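Local coordinates for intracellular protein transport protein USO1 (Saccharomyces cerevisiae S288c, PDB 6LSU), which is a homodimeric membrane tether with a globular head and a coiled-coil tail, required for protein transport from the endoplasmic reticulum to the Golgi complex, at residues N513-K516 against L517-T520; E565-T568 against T569-T572. All coordinates share one frame; numbering follows the deposited sequence.

Overall arrangement
Both contacts are local, each made within a single piece of chain in the globular head. Contact 1 is the start of helix 514-528, where the first N-H groups lack the usual carbonyl partners from a preceding turn and Asn513 caps one of them; contact 2 is the other kind of end, where helix 559-568 runs out into the loop before helix 577-590. They follow one another along the chain, contact 1 closing before contact 2 opens. Their centres lie about 15 Å apart and their nearest atoms about 7 Å apart, so they do not touch. Helix 577-590 links them: its Tyr582 meets Leu517 of contact 1 as well as Leu566 and Ser570 of contact 2.

Contact 1: residues N513-K516 against L517-T520; sequences NPFK and LFFT
The first turns of helix 514-528, where Phe515 leans on Phe518 and Thr520 reaches back to Lys516, form a capped helix start. Asn513 is the N-cap: its OD1 accepts a weak bond from Lys516 N at 3.5 Å, while its ND2 is held by Leu413 O. Pro514, which has no N-H to satisfy, suits the first helical position, and its O takes Leu517 N at 2.8 Å and, more weakly, Phe518 N. Phe519 N to Phe515 O, at 2.8 Å with an N-H...O angle of 170°, is a straight bond of the four-residue pattern.

Phe515 and Phe518 project side by side in an offset edge-to-face pair, centroids 5.7 Å apart and planes at 83°. The edge of Phe515 is turned to the face of Phe518, and Phe515 CD1 lies 3.7 Å from Phe518 CB. Phe515 lies against Phe421 and Pro697, and Phe518 against Val699 and Ser581; these buried, mostly apolar surroundings suit phenylalanine.

Thr520 OG1 sits beside its own backbone N (chi1 -58°), from where it donates to Lys516 O at 2.8 Å, nearly in line with that carbonyl. The weak bond from Thr520 N ends on the same oxygen. A valine here would probably leave Lys516 O with little more than that weak backbone bond, since the hydroxyl donor would be gone. The lysine's NZ turns to a salt bridge with Asp507. Thr520 thus adds a side-chain-to-backbone bond within the helix, whose N-cap asparagine followed by proline is a familiar alpha-helix start.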
ATOM      1  N   ASN A 513     -13.407 -21.582  -8.644  1.00 67.14           N
ATOM      2  CA  ASN A 513     -13.313 -20.476  -7.676  1.00 64.56           C
ATOM      3  C   ASN A 513     -12.601 -20.987  -6.428  1.00 59.57           C
ATOM      4  O   ASN A 513     -13.105 -20.854  -5.323  1.00 57.74           O
ATOM      5  CB  ASN A 513     -14.707 -19.926  -7.363  1.00 64.85           C
ATOM      6  CG  ASN A 513     -14.665 -18.696  -6.489  1.00 64.48           C
ATOM      7  OD1 ASN A 513     -13.578 -18.213  -6.144  1.00 58.31           O
ATOM      8  ND2 ASN A 513     -15.837 -18.196  -6.132  1.00 64.27           N
ATOM      9  N   PRO A 514     -11.433 -21.634  -6.545  1.00 52.06           N
ATOM     10  CA  PRO A 514     -10.840 -22.324  -5.402  1.00 61.06           C
ATOM     11  C   PRO A 514     -10.738 -21.391  -4.179  1.00 60.48           C
ATOM     12  O   PRO A 514     -11.051 -21.835  -3.064  1.00 62.84           O
ATOM     13  CB  PRO A 514      -9.458 -22.796  -5.907  1.00 57.55           C
ATOM     14  CG  PRO A 514      -9.221 -21.896  -7.145  1.00 55.28           C
ATOM     15  CD  PRO A 514     -10.594 -21.679  -7.734  1.00 52.29           C
ATOM     16  N   PHE A 515     -10.370 -20.127  -4.424  1.00 61.20           N
ATOM     17  CA  PHE A 515     -10.015 -19.125  -3.386  1.00 59.15           C
ATOM     18  C   PHE A 515     -11.218 -18.873  -2.455  1.00 57.67           C
ATOM     19  O   PHE A 515     -11.026 -18.657  -1.222  1.00 58.97           O
ATOM     20  CB  PHE A 515      -9.427 -17.884  -4.067  1.00 58.54           C
ATOM     21  CG  PHE A 515      -7.961 -18.093  -4.313  1.00 54.95           C
ATOM     22  CD1 PHE A 515      -7.119 -18.215  -3.239  1.00 55.33           C
ATOM     23  CD2 PHE A 515      -7.450 -18.209  -5.578  1.00 60.20           C
ATOM     24  CE1 PHE A 515      -5.782 -18.451  -3.420  1.00 58.68           C
ATOM     25  CE2 PHE A 515      -6.099 -18.444  -5.759  1.00 61.25           C
ATOM     26  CZ  PHE A 515      -5.274 -18.585  -4.679  1.00 64.12           C
ATOM     27  N   LYS A 516     -12.437 -18.989  -2.971  1.00 50.10           N
ATOM     28  CA  LYS A 516     -13.635 -19.006  -2.095  1.00 55.74           C
ATOM     29  C   LYS A 516     -13.405 -19.898  -0.859  1.00 62.78           C
ATOM     30  O   LYS A 516     -13.796 -19.515   0.276  1.00 62.25           O
ATOM     31  CB  LYS A 516     -14.816 -19.598  -2.835  1.00 54.71           C
ATOM     32  CG  LYS A 516     -16.013 -19.873  -1.969  1.00 56.87           C
ATOM     33  CD  LYS A 516     -17.277 -19.971  -2.767  1.00 59.42           C
ATOM     34  CE  LYS A 516     -17.408 -21.308  -3.470  1.00 63.13           C
ATOM     35  NZ  LYS A 516     -18.654 -21.312  -4.276  1.00 62.46           N
ATOM     36  N   LEU A 517     -12.832 -21.086  -1.050  1.00 61.01           N
ATOM     37  CA  LEU A 517     -12.624 -21.999   0.093  1.00 61.27           C
ATOM     38  C   LEU A 517     -11.431 -21.495   0.909  1.00 52.50           C
ATOM     39  O   LEU A 517     -11.461 -21.504   2.117  1.00 51.94           O
ATOM     40  CB  LEU A 517     -12.407 -23.402  -0.460  1.00 63.77           C
ATOM     41  CG  LEU A 517     -12.669 -24.575   0.470  1.00 59.81           C
ATOM     42  CD1 LEU A 517     -11.534 -25.554   0.311  1.00 61.31           C
ATOM     43  CD2 LEU A 517     -12.853 -24.173   1.911  1.00 56.49           C
ATOM     44  N   PHE A 518     -10.411 -20.999   0.234  1.00 55.51           N
ATOM     45  CA  PHE A 518      -9.136 -20.547   0.859  1.00 52.25           C
ATOM     46  C   PHE A 518      -9.399 -19.398   1.848  1.00 52.24           C
ATOM     47  O   PHE A 518      -8.981 -19.443   2.999  1.00 56.02           O
ATOM     48  CB  PHE A 518      -8.139 -20.153  -0.214  1.00 51.84           C
ATOM     49  CG  PHE A 518      -6.926 -19.491   0.396  1.00 56.64           C
ATOM     50  CD1 PHE A 518      -5.958 -20.243   1.035  1.00 58.15           C
ATOM     51  CD2 PHE A 518      -6.863 -18.106   0.498  1.00 55.60           C
ATOM     52  CE1 PHE A 518      -4.895 -19.606   1.683  1.00 66.72           C
ATOM     53  CE2 PHE A 518      -5.815 -17.486   1.150  1.00 52.57           C
ATOM     54  CZ  PHE A 518      -4.822 -18.231   1.734  1.00 57.45           C
ATOM     55  N   PHE A 519     -10.154 -18.396   1.410  1.00 54.45           N
ATOM     56  CA  PHE A 519     -10.645 -17.274   2.246  1.00 51.87           C
ATOM     57  C   PHE A 519     -11.446 -17.804   3.423  1.00 49.63           C
ATOM     58  O   PHE A 519     -11.044 -17.474   4.591  1.00 50.83           O
ATOM     59  CB  PHE A 519     -11.330 -16.236   1.365  1.00 51.67           C
ATOM     60  CG  PHE A 519     -10.353 -15.446   0.532  1.00 45.39           C
ATOM     61  CD1 PHE A 519      -9.179 -14.962   1.088  1.00 43.78           C
ATOM     62  CD2 PHE A 519     -10.626 -15.150  -0.809  1.00 48.90           C
ATOM     63  CE1 PHE A 519      -8.263 -14.260   0.305  1.00 48.62           C
ATOM     64  CE2 PHE A 519      -9.732 -14.418  -1.591  1.00 45.85           C
ATOM     65  CZ  PHE A 519      -8.542 -14.006  -1.040  1.00 47.16           C
ATOM     66  N   THR A 520     -12.468 -18.619   3.177  1.00 54.99           N
ATOM     67  CA  THR A 520     -13.310 -19.238   4.249  1.00 51.77           C
ATOM     68  C   THR A 520     -12.402 -19.927   5.279  1.00 51.70           C
ATOM     69  O   THR A 520     -12.453 -19.623   6.487  1.00 57.26           O
ATOM     70  CB  THR A 520     -14.362 -20.176   3.652  1.00 50.55           C
ATOM     71  OG1 THR A 520     -15.159 -19.395   2.744  1.00 54.93           O
ATOM     72  CG2 THR A 520     -15.330 -20.702   4.681  1.00 54.51           C
TER

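Contact 2: residues E565-T568 against T569-T572; sequences ELLT and TSLT
Helix 559-568 gives way to a type I beta turn from Thr568 to Leu571, the helical bond from Thr569 N to Glu565 O (3.0 Å, N-H...O angle 164°) coming just before it and Leu571 N closing the turn on Thr568 O at 3.0 Å. Two threonine hydroxyls converge on Glu565 O as well. Thr569 OG1 donates to Glu565 O from above the carbonyl plane at 2.8 Å, and Thr568 OG1 donates to the same Glu565 O at 3.0 Å, tilted from that plane. Three donors thus grip one oxygen; the short OG1 arms suit the place because they sit close enough to the backbone to reach a carbonyl three (Thr568) or four (Thr569) residues back. For Thr568 this takes a chi1 of 53°, with OG1 between its backbone N and carbonyl carbon.

On the apolar side, Leu567 and Leu571 cross obliquely and touch through their CD2 methyls at 3.8 Å, leucine branches spanning the change from helix to turn.

The pair packs against neighbours: Leu567 meets Leu583 and Leu586 of helix 577-590 and Leu631 of helix 622-637, while Leu571 reaches Ile624 and Val628 of the latter and Phe613 of helix 604-614. Thr568 rests on Ser609 and Leu610, so the end of helix 559-568 is packed against three helices that follow it.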
ATOM      1  N   GLU A 565     -15.716 -35.685   5.217  1.00 62.31           N
ATOM      2  CA  GLU A 565     -16.348 -36.156   3.961  1.00 63.40           C
ATOM      3  C   GLU A 565     -15.933 -35.227   2.818  1.00 64.92           C
ATOM      4  O   GLU A 565     -15.433 -35.747   1.796  1.00 72.54           O
ATOM      5  CB  GLU A 565     -17.874 -36.215   4.100  1.00 76.30           C
ATOM      6  CG  GLU A 565     -18.464 -37.606   3.889  1.00 91.82           C
ATOM      7  CD  GLU A 565     -19.455 -38.025   4.964  1.00101.17           C
ATOM      8  OE1 GLU A 565     -19.023 -38.143   6.143  1.00100.29           O
ATOM      9  OE2 GLU A 565     -20.659 -38.191   4.633  1.00114.02           O
ATOM     10  N   LEU A 566     -16.079 -33.904   2.984  1.00 68.47           N
ATOM     11  CA  LEU A 566     -15.691 -32.905   1.945  1.00 62.11           C
ATOM     12  C   LEU A 566     -14.206 -33.065   1.604  1.00 60.90           C
ATOM     13  O   LEU A 566     -13.880 -33.119   0.406  1.00 62.56           O
ATOM     14  CB  LEU A 566     -16.022 -31.493   2.442  1.00 59.27           C
ATOM     15  CG  LEU A 566     -17.505 -31.153   2.377  1.00 61.40           C
ATOM     16  CD1 LEU A 566     -17.843 -29.937   3.237  1.00 58.25           C
ATOM     17  CD2 LEU A 566     -17.958 -30.989   0.927  1.00 57.30           C
ATOM     18  N   LEU A 567     -13.348 -33.174   2.615  1.00 61.62           N
ATOM     19  CA  LEU A 567     -11.885 -33.372   2.447  1.00 65.45           C
ATOM     20  C   LEU A 567     -11.645 -34.576   1.532  1.00 69.02           C
ATOM     21  O   LEU A 567     -11.150 -34.351   0.389  1.00 65.93           O
ATOM     22  CB  LEU A 567     -11.234 -33.574   3.817  1.00 62.52           C
ATOM     23  CG  LEU A 567      -9.721 -33.477   3.849  1.00 64.07           C
ATOM     24  CD1 LEU A 567      -9.173 -33.874   5.204  1.00 69.20           C
ATOM     25  CD2 LEU A 567      -9.118 -34.336   2.771  1.00 71.17           C
ATOM     26  N   THR A 568     -11.995 -35.784   2.003  1.00 68.87           N
ATOM     27  CA  THR A 568     -11.680 -37.077   1.329  1.00 60.38           C
ATOM     28  C   THR A 568     -12.188 -36.985  -0.102  1.00 59.78           C
ATOM     29  O   THR A 568     -11.354 -37.171  -0.985  1.00 70.41           O
ATOM     30  CB  THR A 568     -12.301 -38.285   2.036  1.00 64.38           C
ATOM     31  OG1 THR A 568     -13.711 -38.117   2.226  1.00 58.75           O
ATOM     32  CG2 THR A 568     -11.661 -38.534   3.378  1.00 65.48           C
ATOM     33  N   THR A 569     -13.445 -36.555  -0.312  1.00 53.68           N
ATOM     34  CA  THR A 569     -13.975 -36.237  -1.665  1.00 55.17           C
ATOM     35  C   THR A 569     -13.063 -35.287  -2.461  1.00 65.85           C
ATOM     36  O   THR A 569     -13.275 -35.183  -3.683  1.00 74.61           O
ATOM     37  CB  THR A 569     -15.346 -35.569  -1.599  1.00 53.30           C
ATOM     38  OG1 THR A 569     -16.288 -36.311  -0.819  1.00 64.01           O
ATOM     39  CG2 THR A 569     -15.955 -35.333  -2.956  1.00 50.84           C
ATOM     40  N   SER A 570     -12.174 -34.529  -1.804  1.00 73.87           N
ATOM     41  CA  SER A 570     -11.414 -33.404  -2.421  1.00 78.33           C
ATOM     42  C   SER A 570     -10.028 -33.903  -2.839  1.00 79.54           C
ATOM     43  O   SER A 570      -9.313 -33.178  -3.525  1.00 75.75           O
ATOM     44  CB  SER A 570     -11.315 -32.192  -1.495  1.00 78.52           C
ATOM     45  OG  SER A 570     -10.232 -32.283  -0.548  1.00 76.26           O
ATOM     46  N   LEU A 571      -9.650 -35.100  -2.413  1.00 85.47           N
ATOM     47  CA  LEU A 571      -8.275 -35.616  -2.614  1.00 84.25           C
ATOM     48  C   LEU A 571      -8.042 -35.837  -4.115  1.00 86.98           C
ATOM     49  O   LEU A 571      -6.879 -35.783  -4.541  1.00 97.36           O
ATOM     50  CB  LEU A 571      -8.119 -36.886  -1.783  1.00 78.11           C
ATOM     51  CG  LEU A 571      -8.101 -36.672  -0.270  1.00 75.87           C
ATOM     52  CD1 LEU A 571      -8.152 -37.999   0.476  1.00 75.53           C
ATOM     53  CD2 LEU A 571      -6.882 -35.884   0.166  1.00 75.38           C
ATOM     54  N   THR A 572      -9.121 -35.916  -4.894  1.00 89.64           N
ATOM     55  CA  THR A 572      -9.119 -36.167  -6.357  1.00 93.77           C
ATOM     56  C   THR A 572      -9.437 -34.873  -7.139  1.00 93.49           C
ATOM     57  O   THR A 572      -9.851 -34.992  -8.288  1.00 95.04           O
ATOM     58  CB  THR A 572     -10.112 -37.306  -6.662  1.00 92.76           C
ATOM     59  OG1 THR A 572     -11.395 -36.784  -6.988  1.00 88.41           O
ATOM     60  CG2 THR A 572     -10.336 -38.250  -5.502  1.00 92.90           C
TER